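Local coordinates for protein coronin (Toxoplasma gondii, PDB 4OZU) that probably binds actin filaments, as coronins generally do, this chain being the WD40-repeat beta-propeller domain of the longer protein, at residues A[104-109]-A[124-129]; A[139-144]-A[372-377]; A[177-182]-A[220-225]; A[366-371]-A[387-392]. All coordinates share one frame; numbering follows the deposited sequence. Where two conformers were deposited one is given.

Contact 1: residues A[104-109]-A[124-129]; sequences VRIWQL and ATLTGA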
loop_
_atom_site.group_PDB
_atom_site.type_symbol
_atom_site.label_atom_id
_atom_site.label_comp_id
_atom_site.label_asym_id
_atom_site.label_seq_id
_atom_site.Cartn_x
_atom_site.Cartn_y
_atom_site.Cartn_z
ATOM N N VAL A 104 -6.702 14.525 8.173
ATOM C CA VAL A 104 -5.778 13.411 8.329
ATOM C C VAL A 104 -5.377 13.351 9.796
ATOM O O VAL A 104 -4.963 14.354 10.373
ATOM C CB VAL A 104 -4.522 13.549 7.434
ATOM C CG1 VAL A 104 -3.567 12.379 7.661
ATOM C CG2 VAL A 104 -4.918 13.615 5.970
ATOM N N ARG A 105 -5.523 12.172 10.396
ATOM C CA ARG A 105 -5.257 11.978 11.816
ATOM C C ARG A 105 -4.100 11.009 12.014
ATOM O O ARG A 105 -4.061 9.957 11.387
ATOM C CB ARG A 105 -6.509 11.452 12.523
ATOM C CG ARG A 105 -7.650 12.456 12.560
ATOM C CD ARG A 105 -8.933 11.843 13.106
ATOM N NE ARG A 105 -9.993 12.844 13.254
ATOM C CZ ARG A 105 -10.815 13.230 12.281
ATOM N NH1 ARG A 105 -10.716 12.707 11.066
ATOM N NH2 ARG A 105 -11.752 14.145 12.523
ATOM N N ILE A 106 -3.157 11.388 12.871
ATOM C CA ILE A 106 -2.050 10.513 13.245
ATOM C C ILE A 106 -2.365 9.929 14.614
ATOM O O ILE A 106 -2.688 10.657 15.551
ATOM C CB ILE A 106 -0.692 11.253 13.293
ATOM C CG1 ILE A 106 -0.486 12.120 12.044
ATOM C CG2 ILE A 106 0.447 10.256 13.439
ATOM C CD1 ILE A 106 -0.615 11.380 10.739
ATOM N N TRP A 107 -2.273 8.610 14.715
ATOM C CA TRP A 107 -2.649 7.892 15.922
ATOM C C TRP A 107 -1.451 7.204 16.559
ATOM O O TRP A 107 -0.560 6.736 15.856
ATOM C CB TRP A 107 -3.708 6.848 15.594
ATOM C CG TRP A 107 -4.942 7.407 14.992
ATOM C CD1 TRP A 107 -5.275 7.419 13.672
ATOM C CD2 TRP A 107 -6.033 8.025 15.689
ATOM N NE1 TRP A 107 -6.505 8.005 13.500
ATOM C CE2 TRP A 107 -6.990 8.388 14.721
ATOM C CE3 TRP A 107 -6.290 8.306 17.032
ATOM C CZ2 TRP A 107 -8.183 9.019 15.056
ATOM C CZ3 TRP A 107 -7.476 8.930 17.364
ATOM C CH2 TRP A 107 -8.408 9.281 16.378
ATOM N N GLN A 108 -1.447 7.137 17.888
ATOM C CA GLN A 108 -0.446 6.372 18.626
ATOM C C GLN A 108 -1.117 5.353 19.537
ATOM O O GLN A 108 -1.745 5.714 20.538
ATOM C CB GLN A 108 0.451 7.292 19.448
ATOM C CG GLN A 108 1.620 6.568 20.100
ATOM C CD GLN A 108 2.601 7.516 20.754
ATOM O OE1 GLN A 108 2.236 8.611 21.179
ATOM N NE2 GLN A 108 3.859 7.100 20.832
ATOM N N LEU A 109 -0.978 4.076 19.192
ATOM C CA LEU A 109 -1.542 2.996 20.003
ATOM C C LEU A 109 -0.804 2.853 21.330
ATOM O O LEU A 109 0.383 3.172 21.419
ATOM C CB LEU A 109 -1.487 1.670 19.236
ATOM C CG LEU A 109 -2.381 1.601 17.996
ATOM C CD1 LEU A 109 -1.924 0.498 17.068
ATOM C CD2 LEU A 109 -3.831 1.388 18.397
ATOM N N ALA A 124 -1.628 13.864 16.393
ATOM C CA ALA A 124 -1.541 14.983 15.462
ATOM C C ALA A 124 -2.787 15.006 14.584
ATOM O O ALA A 124 -3.229 13.965 14.084
ATOM C CB ALA A 124 -0.272 14.889 14.604
ATOM N N THR A 125 -3.356 16.198 14.432
ATOM C CA THR A 125 -4.540 16.415 13.616
ATOM C C THR A 125 -4.160 17.370 12.485
ATOM O O THR A 125 -3.897 18.546 12.726
ATOM C CB THR A 125 -5.707 16.984 14.448
ATOM O OG1 THR A 125 -6.045 16.054 15.486
ATOM C CG2 THR A 125 -6.930 17.227 13.583
ATOM N N LEU A 126 -4.120 16.848 11.262
ATOM C CA LEU A 126 -3.617 17.591 10.105
ATOM C C LEU A 126 -4.772 18.136 9.278
ATOM O O LEU A 126 -5.444 17.392 8.565
ATOM C CB LEU A 126 -2.720 16.695 9.247
ATOM C CG LEU A 126 -1.676 15.874 10.001
ATOM C CD1 LEU A 126 -0.787 15.151 9.012
ATOM C CD2 LEU A 126 -0.849 16.748 10.935
ATOM N N THR A 127 -4.991 19.445 9.387
ATOM C CA THR A 127 -6.167 20.101 8.818
ATOM C C THR A 127 -5.794 20.961 7.616
ATOM O O THR A 127 -4.629 21.336 7.453
ATOM C CB THR A 127 -6.865 20.985 9.862
ATOM O OG1 THR A 127 -5.965 22.010 10.303
ATOM C CG2 THR A 127 -7.317 20.163 11.062
ATOM N N GLY A 128 -6.782 21.270 6.778
ATOM C CA GLY A 128 -6.594 22.215 5.689
ATOM C C GLY A 128 -7.169 21.780 4.354
ATOM O O GLY A 128 -7.498 22.623 3.517
ATOM N N ALA A 129 -7.285 20.471 4.146
ATOM C CA ALA A 129 -7.853 19.943 2.911
ATOM C C ALA A 129 -9.284 20.427 2.775
ATOM O O ALA A 129 -10.020 20.464 3.762
ATOM C CB ALA A 129 -7.790 18.423 2.900
#

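Contact 2: residues A[139-144]-A[372-377]; sequences NPAVSG and PSMTAE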
loop_
_atom_site.group_PDB
_atom_site.type_symbol
_atom_site.label_atom_id
_atom_site.label_comp_id
_atom_site.label_asym_id
_atom_site.label_seq_id
_atom_site.Cartn_x
_atom_site.Cartn_y
_atom_site.Cartn_z
ATOM N N ASN A 139 6.271 8.430 3.810
ATOM C CA ASN A 139 7.549 8.320 3.136
ATOM C C ASN A 139 8.287 7.080 3.642
ATOM O O ASN A 139 8.399 6.886 4.849
ATOM C CB ASN A 139 8.376 9.581 3.373
ATOM C CG ASN A 139 9.604 9.640 2.496
ATOM O OD1 ASN A 139 10.488 8.782 2.580
ATOM N ND2 ASN A 139 9.663 10.652 1.641
ATOM N N PRO A 140 8.784 6.237 2.726
ATOM C CA PRO A 140 9.423 4.981 3.145
ATOM C C PRO A 140 10.842 5.150 3.670
ATOM O O PRO A 140 11.388 4.188 4.198
ATOM C CB PRO A 140 9.430 4.153 1.857
ATOM C CG PRO A 140 9.510 5.167 0.776
ATOM C CD PRO A 140 8.692 6.336 1.256
ATOM N N ALA A 141 11.424 6.340 3.537
ATOM C CA ALA A 141 12.809 6.559 3.956
ATOM C C ALA A 141 12.943 7.600 5.058
ATOM O O ALA A 141 13.934 7.603 5.789
ATOM C CB ALA A 141 13.647 6.965 2.768
ATOM N N VAL A 142 11.955 8.477 5.170
ATOM C CA VAL A 142 12.061 9.641 6.038
ATOM C C VAL A 142 10.994 9.633 7.103
ATOM O O VAL A 142 9.802 9.558 6.812
ATOM C CB VAL A 142 11.943 10.951 5.240
ATOM C CG1 VAL A 142 12.247 12.164 6.133
ATOM C CG2 VAL A 142 12.862 10.919 4.036
ATOM N N SER A 143 11.438 9.711 8.348
ATOM C CA SER A 143 10.548 9.835 9.482
ATOM C C SER A 143 9.730 11.116 9.386
ATOM O O SER A 143 10.250 12.166 9.004
ATOM C CB SER A 143 11.354 9.818 10.785
ATOM O OG SER A 143 12.619 10.450 10.608
ATOM N N GLY A 144 8.448 11.018 9.715
ATOM C CA GLY A 144 7.627 12.195 9.900
ATOM C C GLY A 144 7.070 12.828 8.647
ATOM O O GLY A 144 6.358 13.826 8.741
ATOM N N PRO A 372 14.238 4.670 9.860
ATOM C CA PRO A 372 14.369 5.624 8.752
ATOM C C PRO A 372 15.820 5.849 8.328
ATOM O O PRO A 372 16.684 5.924 9.193
ATOM C CB PRO A 372 13.786 6.926 9.322
ATOM C CG PRO A 372 13.177 6.575 10.640
ATOM C CD PRO A 372 13.782 5.308 11.106
ATOM N N SER A 373 16.081 5.988 7.030
ATOM C CA SER A 373 17.451 6.240 6.583
ATOM C C SER A 373 17.820 7.707 6.769
ATOM O O SER A 373 18.999 8.047 6.885
ATOM C CB SER A 373 17.646 5.841 5.117
ATOM O OG SER A 373 16.980 6.732 4.244
ATOM N N MET A 374 16.802 8.564 6.821
ATOM C CA MET A 374 16.993 10.004 6.958
ATOM C C MET A 374 16.024 10.607 7.970
ATOM O O MET A 374 14.871 10.187 8.062
ATOM C CB MET A 374 16.791 10.704 5.614
ATOM C CG MET A 374 17.799 10.340 4.562
ATOM S SD MET A 374 17.390 11.108 2.986
ATOM C CE MET A 374 16.121 10.001 2.394
ATOM N N THR A 375 16.507 11.576 8.735
ATOM C CA THR A 375 15.625 12.466 9.479
ATOM C C THR A 375 14.991 13.454 8.502
ATOM O O THR A 375 15.501 13.652 7.397
ATOM C CB THR A 375 16.377 13.245 10.558
ATOM O OG1 THR A 375 17.304 14.142 9.932
ATOM C CG2 THR A 375 17.126 12.293 11.490
ATOM N N ALA A 376 13.889 14.078 8.904
ATOM C CA ALA A 376 13.249 15.073 8.051
ATOM C C ALA A 376 14.238 16.186 7.720
ATOM O O ALA A 376 14.302 16.664 6.588
ATOM C CB ALA A 376 12.015 15.641 8.724
ATOM N N GLU A 377 15.016 16.589 8.717
ATOM C CA GLU A 377 15.958 17.687 8.553
ATOM C C GLU A 377 17.019 17.331 7.512
ATOM O O GLU A 377 17.379 18.164 6.684
ATOM C CB GLU A 377 16.610 18.039 9.895
ATOM C CG GLU A 377 15.664 18.686 10.913
ATOM C CD GLU A 377 14.491 17.793 11.306
ATOM O OE1 GLU A 377 14.700 16.575 11.519
ATOM O OE2 GLU A 377 13.354 18.312 11.390
HETATM O O HOH W 1 12.571 13.302 11.388
#

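Contact 3: residues A[177-182]-A[220-225]; sequences SAKWSW and KCTWID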
loop_
_atom_site.group_PDB
_atom_site.type_symbol
_atom_site.label_atom_id
_atom_site.label_comp_id
_atom_site.label_asym_id
_atom_site.label_seq_id
_atom_site.Cartn_x
_atom_site.Cartn_y
_atom_site.Cartn_z
ATOM N N SER A 177 -4.927 7.840 -6.887
ATOM C CA SER A 177 -3.891 7.126 -6.152
ATOM C C SER A 177 -2.679 8.023 -5.967
ATOM O O SER A 177 -2.463 8.961 -6.737
ATOM C CB SER A 177 -3.500 5.832 -6.874
ATOM O OG SER A 177 -2.706 6.094 -8.015
ATOM N N ALA A 178 -1.902 7.746 -4.926
ATOM C CA ALA A 178 -0.687 8.498 -4.651
ATOM C C ALA A 178 0.275 7.580 -3.914
ATOM O O ALA A 178 -0.091 6.987 -2.906
ATOM C CB ALA A 178 -0.985 9.747 -3.840
ATOM N N LYS A 179 1.487 7.438 -4.443
ATOM C CA LYS A 179 2.468 6.512 -3.892
ATOM C C LYS A 179 3.868 7.116 -3.934
ATOM O O LYS A 179 4.200 7.859 -4.850
ATOM C CB LYS A 179 2.463 5.187 -4.665
ATOM C CG LYS A 179 1.180 4.383 -4.561
ATOM C CD LYS A 179 1.083 3.658 -3.229
ATOM C CE LYS A 179 -0.263 2.972 -3.078
ATOM N NZ LYS A 179 -0.401 2.310 -1.754
ATOM N N TRP A 180 4.676 6.782 -2.933
ATOM C CA TRP A 180 6.064 7.232 -2.849
ATOM C C TRP A 180 7.055 6.294 -3.547
ATOM O O TRP A 180 6.949 5.066 -3.449
ATOM C CB TRP A 180 6.516 7.324 -1.397
ATOM C CG TRP A 180 5.957 8.406 -0.572
ATOM C CD1 TRP A 180 4.925 8.319 0.321
ATOM C CD2 TRP A 180 6.441 9.743 -0.499
ATOM N NE1 TRP A 180 4.727 9.536 0.930
ATOM C CE2 TRP A 180 5.650 10.426 0.443
ATOM C CE3 TRP A 180 7.465 10.434 -1.149
ATOM C CZ2 TRP A 180 5.857 11.767 0.749
ATOM C CZ3 TRP A 180 7.666 11.758 -0.847
ATOM C CH2 TRP A 180 6.868 12.414 0.096
ATOM N N SER A 181 8.048 6.886 -4.201
ATOM C CA SER A 181 9.233 6.152 -4.635
ATOM C C SER A 181 9.947 5.523 -3.446
ATOM O O SER A 181 9.976 6.098 -2.365
ATOM C CB SER A 181 10.191 7.093 -5.367
ATOM O OG SER A 181 11.450 6.478 -5.576
ATOM N N TRP A 182 10.553 4.354 -3.647
ATOM C CA TRP A 182 11.354 3.746 -2.594
ATOM C C TRP A 182 12.619 4.542 -2.287
ATOM O O TRP A 182 13.266 4.327 -1.263
ATOM C CB TRP A 182 11.699 2.310 -2.972
ATOM C CG TRP A 182 10.519 1.437 -2.786
ATOM C CD1 TRP A 182 9.617 1.063 -3.737
ATOM C CD2 TRP A 182 10.069 0.860 -1.553
ATOM N NE1 TRP A 182 8.637 0.279 -3.174
ATOM C CE2 TRP A 182 8.892 0.142 -1.835
ATOM C CE3 TRP A 182 10.546 0.885 -0.238
ATOM C CZ2 TRP A 182 8.194 -0.559 -0.855
ATOM C CZ3 TRP A 182 9.846 0.189 0.736
ATOM C CH2 TRP A 182 8.685 -0.517 0.422
ATOM N N LYS A 220 -4.548 3.452 -11.505
ATOM C CA LYS A 220 -3.896 3.356 -10.203
ATOM C C LYS A 220 -2.414 3.170 -10.450
ATOM O O LYS A 220 -2.035 2.583 -11.455
ATOM C CB LYS A 220 -4.456 2.181 -9.391
ATOM C CG LYS A 220 -5.955 2.226 -9.134
ATOM C CD LYS A 220 -6.307 3.173 -7.997
ATOM C CE LYS A 220 -7.811 3.257 -7.801
ATOM N NZ LYS A 220 -8.210 4.115 -6.643
ATOM N N CYS A 221 -1.572 3.655 -9.544
ATOM C CA CYS A 221 -0.138 3.500 -9.724
ATOM C C CYS A 221 0.559 3.017 -8.466
ATOM O O CYS A 221 0.005 3.038 -7.374
ATOM C CB CYS A 221 0.502 4.813 -10.180
ATOM S SG CYS A 221 0.690 6.070 -8.868
ATOM N N THR A 222 1.780 2.540 -8.664
ATOM C CA THR A 222 2.721 2.338 -7.581
ATOM C C THR A 222 4.124 2.387 -8.183
ATOM O O THR A 222 4.289 2.243 -9.394
ATOM C CB THR A 222 2.483 1.014 -6.849
ATOM O OG1 THR A 222 3.194 1.021 -5.604
ATOM C CG2 THR A 222 2.924 -0.160 -7.695
ATOM N N TRP A 223 5.132 2.592 -7.346
ATOM C CA TRP A 223 6.504 2.619 -7.821
ATOM C C TRP A 223 7.061 1.209 -7.904
ATOM O O TRP A 223 6.685 0.346 -7.113
ATOM C CB TRP A 223 7.370 3.474 -6.903
ATOM C CG TRP A 223 7.101 4.916 -7.056
ATOM C CD1 TRP A 223 6.084 5.617 -6.492
ATOM C CD2 TRP A 223 7.862 5.853 -7.829
ATOM N NE1 TRP A 223 6.158 6.942 -6.862
ATOM C CE2 TRP A 223 7.241 7.110 -7.685
ATOM C CE3 TRP A 223 9.007 5.753 -8.623
ATOM C CZ2 TRP A 223 7.726 8.257 -8.304
ATOM C CZ3 TRP A 223 9.485 6.899 -9.241
ATOM C CH2 TRP A 223 8.844 8.132 -9.077
ATOM N N ILE A 224 7.943 0.985 -8.874
ATOM C CA ILE A 224 8.615 -0.292 -9.018
ATOM C C ILE A 224 10.119 -0.051 -9.158
ATOM O O ILE A 224 10.765 -0.560 -10.070
ATOM C CB ILE A 224 8.047 -1.102 -10.215
ATOM C CG1 ILE A 224 8.043 -0.253 -11.493
ATOM C CG2 ILE A 224 6.642 -1.594 -9.883
ATOM C CD1 ILE A 224 7.571 -0.990 -12.734
ATOM N N ASP A 225 10.657 0.757 -8.240
ATOM C CA ASP A 225 12.098 0.881 -8.060
ATOM C C ASP A 225 12.494 -0.010 -6.868
ATOM O O ASP A 225 12.077 -1.167 -6.812
ATOM C CB ASP A 225 12.525 2.360 -7.896
ATOM C CG ASP A 225 11.749 3.125 -6.809
ATOM O OD1 ASP A 225 10.666 2.702 -6.356
ATOM O OD2 ASP A 225 12.233 4.211 -6.424
HETATM O O HOH W 2 5.273 2.969 -4.143
HETATM O O HOH W 3 6.041 0.290 -4.489
#

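Contact 4: residues A[366-371]-A[387-392]; sequences PAPDVE and IRRRSV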
loop_
_atom_site.group_PDB
_atom_site.type_symbol
_atom_site.label_atom_id
_atom_site.label_comp_id
_atom_site.label_asym_id
_atom_site.label_seq_id
_atom_site.Cartn_x
_atom_site.Cartn_y
_atom_site.Cartn_z
ATOM N N PRO A 366 17.995 -8.661 1.810
ATOM C CA PRO A 366 17.809 -7.676 2.881
ATOM C C PRO A 366 16.509 -6.892 2.696
ATOM O O PRO A 366 16.291 -6.274 1.653
ATOM C CB PRO A 366 19.036 -6.778 2.745
ATOM C CG PRO A 366 20.065 -7.646 2.082
ATOM C CD PRO A 366 19.297 -8.509 1.138
ATOM N N ALA A 367 15.649 -6.952 3.706
ATOM C CA ALA A 367 14.306 -6.390 3.621
ATOM C C ALA A 367 14.285 -4.976 4.179
ATOM O O ALA A 367 15.115 -4.640 5.021
ATOM C CB ALA A 367 13.335 -7.260 4.373
ATOM N N PRO A 368 13.340 -4.142 3.713
ATOM C CA PRO A 368 13.227 -2.811 4.315
ATOM C C PRO A 368 13.095 -2.899 5.827
ATOM O O PRO A 368 12.233 -3.631 6.314
ATOM C CB PRO A 368 11.954 -2.238 3.681
ATOM C CG PRO A 368 11.821 -2.965 2.380
ATOM C CD PRO A 368 12.353 -4.353 2.638
ATOM N N ASP A 369 13.951 -2.179 6.546
ATOM C CA ASP A 369 13.933 -2.196 8.002
ATOM C C ASP A 369 13.000 -1.143 8.579
ATOM O O ASP A 369 12.547 -0.246 7.875
ATOM C CB ASP A 369 15.339 -1.976 8.550
ATOM C CG ASP A 369 15.537 -2.588 9.936
ATOM O OD1 ASP A 369 14.571 -3.151 10.508
ATOM O OD2 ASP A 369 16.669 -2.500 10.456
ATOM N N VAL A 370 12.733 -1.255 9.874
ATOM C CA VAL A 370 11.858 -0.314 10.561
ATOM C C VAL A 370 12.672 0.842 11.150
ATOM O O VAL A 370 12.374 1.334 12.239
ATOM C CB VAL A 370 11.044 -1.020 11.669
ATOM C CG1 VAL A 370 10.075 -2.020 11.043
ATOM C CG2 VAL A 370 11.959 -1.719 12.678
ATOM N N GLU A 371 13.700 1.259 10.412
ATOM C CA GLU A 371 14.532 2.408 10.772
ATOM C C GLU A 371 14.561 3.389 9.614
ATOM O O GLU A 371 14.894 3.001 8.496
ATOM C CB GLU A 371 15.970 1.991 11.087
ATOM C CG GLU A 371 16.178 1.179 12.324
ATOM C CD GLU A 371 17.634 0.794 12.484
ATOM O OE1 GLU A 371 18.502 1.494 11.918
ATOM O OE2 GLU A 371 17.912 -0.214 13.157
ATOM N N ILE A 387 17.046 3.447 1.586
ATOM C CA ILE A 387 16.372 2.916 2.766
ATOM C C ILE A 387 17.263 1.912 3.486
ATOM O O ILE A 387 18.107 1.233 2.881
ATOM C CB ILE A 387 15.021 2.239 2.437
ATOM C CG1 ILE A 387 15.186 1.112 1.411
ATOM C CG2 ILE A 387 14.015 3.269 1.949
ATOM C CD1 ILE A 387 14.064 0.084 1.484
ATOM N N ARG A 388 17.093 1.848 4.796
ATOM C CA ARG A 388 17.838 0.903 5.588
ATOM C C ARG A 388 17.203 -0.471 5.461
ATOM O O ARG A 388 15.979 -0.597 5.348
ATOM C CB ARG A 388 17.900 1.365 7.040
ATOM C CG ARG A 388 18.819 2.563 7.226
ATOM C CD ARG A 388 18.948 2.958 8.670
ATOM N NE ARG A 388 19.788 4.143 8.836
ATOM C CZ ARG A 388 19.992 4.750 10.000
ATOM N NH1 ARG A 388 19.427 4.280 11.105
ATOM N NH2 ARG A 388 20.764 5.825 10.065
ATOM N N ARG A 389 18.057 -1.489 5.475
ATOM C CA ARG A 389 17.646 -2.865 5.261
ATOM C C ARG A 389 18.164 -3.796 6.345
ATOM O O ARG A 389 19.194 -3.540 6.973
ATOM C CB ARG A 389 18.136 -3.357 3.901
ATOM C CG ARG A 389 17.578 -2.581 2.747
ATOM C CD ARG A 389 18.085 -3.090 1.409
ATOM N NE ARG A 389 17.458 -2.320 0.342
ATOM C CZ ARG A 389 16.256 -2.576 -0.165
ATOM N NH1 ARG A 389 15.545 -3.616 0.267
ATOM N NH2 ARG A 389 15.772 -1.793 -1.118
ATOM N N ARG A 390 17.439 -4.888 6.547
ATOM C CA ARG A 390 17.822 -5.899 7.522
ATOM C C ARG A 390 17.692 -7.269 6.895
ATOM O O ARG A 390 16.653 -7.602 6.325
ATOM C CB ARG A 390 16.953 -5.815 8.777
ATOM C CG ARG A 390 17.301 -6.850 9.843
ATOM C CD ARG A 390 16.350 -6.784 11.028
ATOM N NE ARG A 390 16.614 -5.639 11.898
ATOM C CZ ARG A 390 17.520 -5.628 12.873
ATOM N NH1 ARG A 390 18.270 -6.700 13.108
ATOM N NH2 ARG A 390 17.683 -4.542 13.616
ATOM N N SER A 391 18.760 -8.058 6.974
ATOM C CA SER A 391 18.701 -9.459 6.586
ATOM C C SER A 391 18.104 -10.252 7.738
ATOM O O SER A 391 18.741 -10.449 8.771
ATOM C CB SER A 391 20.084 -9.995 6.218
ATOM O OG SER A 391 20.393 -9.717 4.862
ATOM N N VAL A 392 16.864 -10.684 7.551
ATOM C CA VAL A 392 16.122 -11.403 8.573
ATOM C C VAL A 392 16.367 -12.886 8.422
ATOM O O VAL A 392 16.419 -13.398 7.305
ATOM C CB VAL A 392 14.604 -11.129 8.462
ATOM C CG1 VAL A 392 13.846 -11.792 9.600
ATOM C CG2 VAL A 392 14.338 -9.646 8.448
HETATM O O HOH W 4 13.502 0.989 5.531
HETATM O O HOH W 5 16.056 -2.189 13.158
HETATM O O HOH W 6 18.735 -1.398 9.434
HETATM O O HOH W 7 14.795 3.401 5.842
#

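Contact 1: residues A[104-109]-A[124-129]
Val104 to Ile106 of strand 104-108 pair antiparallel with Leu126 to Ala124 of strand 124-126, the third and outermost strands of a WD40 beta-propeller blade. Val104 and Leu126 form a hydrogen-bonded pair with bonds in both directions, Leu126 N to Val104 O being the shorter at 2.8 Å. Ile106 N reaches Ala124 O, also at 2.8 Å, and that bond is almost straight (177°), whereas the return bond from Ala124 N to Ile106 O is weak. Between these pairs lies the non-hydrogen-bonded pair Arg105 and Thr125, whose side chains occupy the other face of the sheet; Arg105 sends its guanidinium to a salt bridge with Asp101. The face bearing Val104, Ile106, Ala124 and Leu126 is apolar and packs against the next blade, where Val133 and Trp138 of strand 133-138 meet Val104 and Ile106. Ala124 CB sits against Ile106 CG1 at 3.8 Å. With CG1 turned beside the backbone N (chi1 -47°) and the chain bent again at chi2 (-55°), the end of Ile106 swings toward the leucine, bringing Ile106 CD1 to 4.2 Å from Leu126 CD1.

Contact 2: residues A[139-144]-A[372-377]
A loop between two propeller strands meets the C-terminal extension here: Ala141 to Ser143, in the turn joining strands 133-138 and 145-150, lie against Pro372 to Ala376, which lead into helix 376-380. The turn is shaped by Asn139, whose OD1 accepts from Ala141 N at 2.8 Å and from Val142 N, an Asx turn extended by one further bond. Across the contact, Met374 N donates to Ala141 O at 3.2 Å, and Val142 and Met374 make a single backbone bridge. The bond returned from Ser143 N to Met374 O is weak, but the same oxygen also receives a CA-H contact from Val142. Met374 bends at chi3 (-80°), and its terminal CE lies 3.8 Å from Val142 CG2 and 3.9 Å from Ala141 CB. The other valine branch, CG1, faces the start of the helix, 3.6 Å from Ala376 CA. On the far side of the bridge, Ser143 CB packs on Pro372 CG at 3.7 Å. Thr375 caps the short helix, from which Trp379 touches Asn139, Val142 and Met374; strand 175-180 of the next blade closes on Asn139 and Pro140 through Trp180.

Contact 3: residues A[177-182]-A[220-225]
Hydrogen bonds made by side chains join Ser177 to Trp182 with Lys220 to Asp225, on the innermost strands of two adjacent WD40 propeller blades. The strand segments run almost parallel (2°), their axes approaching to 6.2 Å, and no beta bridge pairs them. At one end, Cys221 N donates to Ser177 OG at 3.1 Å, an oxygen that also bonds Thr190. Further along, Trp223 NE1 reaches Lys179 O at 3.0 Å, with the acceptor near the ring plane but the donor well above the carbonyl plane. At the other end the Asp225 carboxylate takes two donors on its syn sides: Ser181 OG to OD2 at 2.5 Å, and Trp182 N to OD1 at 3.2 Å. Aromatic contact is made by Ser181, whose CB stands over the six-membered ring of Trp223, 3.6 Å from its centroid, in a CH-pi contact. Its hydroxyl, anti to the backbone N (chi1 169°), is directed at the carboxylate. Waters add two bridges, from Trp180 O to Trp223 N and from Trp182 NE1 to Trp223 O. The buried carboxylate is thus gripped by a hydroxyl and a backbone N-H, which would probably favour its ionised form and fix its rotation between the blades.

Contact 4: residues A[366-371]-A[387-392]
Ala367 and Arg390 form the hydrogen-bonded pair of a small two-stranded antiparallel sheet in the C-terminal extension of the WD40 propeller, with Arg390 N to Ala367 O at 2.8 Å and Ala367 N to Arg390 O at 2.9 Å. Beyond the non-hydrogen-bonded pair Pro368 and Arg389, Asp369 N continues the ladder to Arg388 O at 2.8 Å in a nearly straight bond (174°). Three arginines then reach across. Arg389, extended from CG to NE, lays its shaft along Pro366 and puts NH1 3.1 Å from Pro366 O; its NH2 forms a salt bridge with Glu277. One face of this guanidinium carries Ile387 CD1, which also packs on Pro368 CB at 3.8 Å. Arg388 crosses Glu371 at about a right angle, and its NH1 meets OE1 on the anti side at 3.0 Å, the carboxylate and guanidinium planes standing 82° apart. The longer salt bridge, Asp369 OD2 to Arg390 NE, spans 3.5 Å. Arg390 bends at chi3 (-75°), which brings the edge of its guanidinium to the aspartate; Asp369 OD1 accepts the N-H of Val370. One water joins the three charged groups, donating to Asp369 OD2 and Glu371 OE2 and accepting from Arg390 NH2.

Contacts 1 and 3 belong to the propeller itself, one pairing strands within a blade and the other joining neighbouring blades, whereas contact 2 joins the C-terminal extension to a blade loop and contact 4 closes the extension on itself. Contact 1 stands apart near the rim: its nearest atoms are about 7 Å from contact 2 and its centre lies about 22 Å from that of contact 3. The other three touch. Contacts 2 and 4, with centres about 14 Å apart, alternate along the chain; helix 376-380 starts in contact 2 and lies between the two segments of contact 4. Ala141 CB lies 3.8 Å from Ile387 CG2. Contact 3 meets contact 2 where Pro140 CB packs on Trp182 CE3 at 4.0 Å, and Ile387 CG2 also approaches Trp182 O at 3.5 Å.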